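Local coordinates for protein diacylglycerol lipase (Aspergillus oryzae, PDB 5XK2) that probably hydrolyses mono- and diacylglycerols as a fungal class 3 lipase of the alpha/beta-hydrolase fold, at residues R130-L135 / R167-D172. Numbering follows the deposited sequence.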
# COMPACT_ATOMS: atom_id res chain seq x y z
N ARG A 130 23.56 -18.18 -2.21
CA ARG A 130 24.23 -17.56 -1.06
C ARG A 130 23.79 -18.18 0.25
O ARG A 130 24.59 -18.44 1.14
CB ARG A 130 23.93 -16.08 -1.01
CG ARG A 130 24.88 -15.18 -1.68
CD ARG A 130 24.24 -13.81 -1.66
NE ARG A 130 23.18 -13.71 -2.65
CZ ARG A 130 22.55 -12.58 -2.94
NH1 ARG A 130 22.85 -11.48 -2.27
NH2 ARG A 130 21.63 -12.55 -3.89
N ILE A 131 22.49 -18.41 0.37
CA ILE A 131 21.94 -18.95 1.62
C ILE A 131 22.38 -20.40 1.84
O ILE A 131 22.79 -20.78 2.93
CB ILE A 131 20.40 -18.81 1.63
CG1 ILE A 131 20.04 -17.32 1.80
CG2 ILE A 131 19.80 -19.66 2.75
CD1 ILE A 131 18.57 -17.00 1.59
N ILE A 132 22.32 -21.22 0.79
CA ILE A 132 22.77 -22.60 0.89
C ILE A 132 24.26 -22.67 1.21
O ILE A 132 24.69 -23.48 2.04
CB ILE A 132 22.45 -23.36 -0.40
CG1 ILE A 132 20.93 -23.56 -0.49
CG2 ILE A 132 23.17 -24.71 -0.44
CD1 ILE A 132 20.48 -24.17 -1.79
N LYS A 133 25.04 -21.79 0.57
CA LYS A 133 26.48 -21.72 0.84
C LYS A 133 26.71 -21.48 2.32
O LYS A 133 27.53 -22.13 2.96
CB LYS A 133 27.13 -20.61 0.01
CG LYS A 133 28.64 -20.43 0.28
CD LYS A 133 29.14 -19.13 -0.36
CE LYS A 133 30.68 -19.02 -0.35
NZ LYS A 133 31.20 -18.09 0.70
N THR A 134 25.94 -20.54 2.86
CA THR A 134 26.06 -20.18 4.27
C THR A 134 25.61 -21.31 5.20
O THR A 134 26.26 -21.58 6.21
CB THR A 134 25.28 -18.89 4.57
OG1 THR A 134 25.81 -17.82 3.76
CG2 THR A 134 25.43 -18.51 6.05
N LEU A 135 24.49 -21.97 4.88
CA LEU A 135 24.04 -23.09 5.69
C LEU A 135 25.13 -24.18 5.74
O LEU A 135 25.43 -24.73 6.79
CB LEU A 135 22.73 -23.68 5.15
CG LEU A 135 21.52 -22.75 5.27
CD1 LEU A 135 20.28 -23.42 4.68
CD2 LEU A 135 21.27 -22.40 6.72
N ARG A 167 13.92 -28.20 2.02
CA ARG A 167 13.61 -29.54 2.47
C ARG A 167 13.87 -30.59 1.40
O ARG A 167 14.31 -31.69 1.73
CB ARG A 167 12.14 -29.64 2.91
CG ARG A 167 11.86 -28.90 4.21
CD ARG A 167 10.36 -28.61 4.26
NE ARG A 167 10.01 -27.82 5.44
CZ ARG A 167 8.81 -27.28 5.62
NH1 ARG A 167 7.89 -27.38 4.66
NH2 ARG A 167 8.56 -26.60 6.73
N THR A 168 13.63 -30.25 0.14
CA THR A 168 13.90 -31.21 -0.94
C THR A 168 15.41 -31.43 -1.09
O THR A 168 15.85 -32.37 -1.74
CB THR A 168 13.31 -30.78 -2.30
OG1 THR A 168 14.00 -29.64 -2.84
CG2 THR A 168 11.82 -30.49 -2.18
N LYS A 169 16.19 -30.51 -0.53
CA LYS A 169 17.65 -30.58 -0.53
C LYS A 169 18.23 -31.15 0.77
O LYS A 169 19.42 -31.00 1.04
CB LYS A 169 18.22 -29.20 -0.84
CG LYS A 169 17.86 -28.68 -2.23
CD LYS A 169 18.35 -27.24 -2.41
CE LYS A 169 17.88 -26.60 -3.70
NZ LYS A 169 17.61 -27.56 -4.79
N ASN A 170 17.36 -31.71 1.60
CA ASN A 170 17.67 -32.40 2.87
C ASN A 170 17.85 -31.48 4.08
O ASN A 170 18.18 -31.98 5.16
CB ASN A 170 18.94 -33.29 2.79
CG ASN A 170 18.92 -34.23 1.61
OD1 ASN A 170 19.92 -34.35 0.91
ND2 ASN A 170 17.81 -34.92 1.39
N TYR A 171 17.66 -30.17 3.92
CA TYR A 171 17.73 -29.29 5.09
C TYR A 171 16.40 -29.39 5.82
O TYR A 171 15.35 -29.22 5.20
CB TYR A 171 18.00 -27.83 4.67
CG TYR A 171 19.28 -27.64 3.89
CD1 TYR A 171 20.50 -27.42 4.54
CD2 TYR A 171 19.27 -27.69 2.50
CE1 TYR A 171 21.68 -27.26 3.81
CE2 TYR A 171 20.44 -27.55 1.77
CZ TYR A 171 21.64 -27.33 2.42
OH TYR A 171 22.79 -27.20 1.67
N ASP A 172 16.40 -29.63 7.12
CA ASP A 172 15.13 -29.97 7.72
C ASP A 172 14.53 -28.66 8.22
O ASP A 172 14.36 -28.44 9.41
CB ASP A 172 15.40 -30.97 8.86
CG ASP A 172 14.15 -31.47 9.54
OD1 ASP A 172 13.09 -31.58 8.89
OD2 ASP A 172 14.24 -31.79 10.76
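Tyr171 reaches across to helix 118-138 and meets Ile132 and Leu135, one helical turn apart. Leu135 lies over one face of the phenol ring. Its CD1 stands 4.0 Å above the ring plane, offset toward the rim on the side of CD1 and CE1 of Tyr171. Leu135 CB adds a contact of 4.0 Å to Tyr171 CE1. Ile132 meets the hydroxyl end of the ring. Its CG2 comes to 3.3 Å from Tyr171 OH, oblique to the ring. The two side chains cross at about a right angle. The two branches of Ile132 divide the work. CG2 lies anti to the backbone N and takes the tyrosine. The CG1 branch extends to CD1, which touches Lys169 CD at 3.8 Å. The aliphatic part of Lys169 thus packs crosswise on the isoleucine, and the chain bends at its end. The lysine NZ makes a long, weak ion pair with Asp165. The contact between the two segments is apolar. The polar end of Tyr171 is held by a hydrogen bond from OH to OD1 of Asp136, the residue after Leu135. This bond ties the ring to helix 118-138 and probably helps fix its position. Lys169 and Tyr171 flank Asn170, the C-prime residue of the Schellman motif that ends helix 154-168. Its positive phi (83°) lets the chain turn, and the backbone N of Tyr171 hydrogen-bonds to Leu166 O. Leu166 also touches the side chains of Ile132, Leu135 and Tyr171, extending the apolar patch onto helix 154-168. Leu135 continues inward onto Ile84 and Val86 of strand 83-89. The contact therefore joins helix 118-138 to the turn between helix 154-168 and strand 173-178, beside the central mixed sheet.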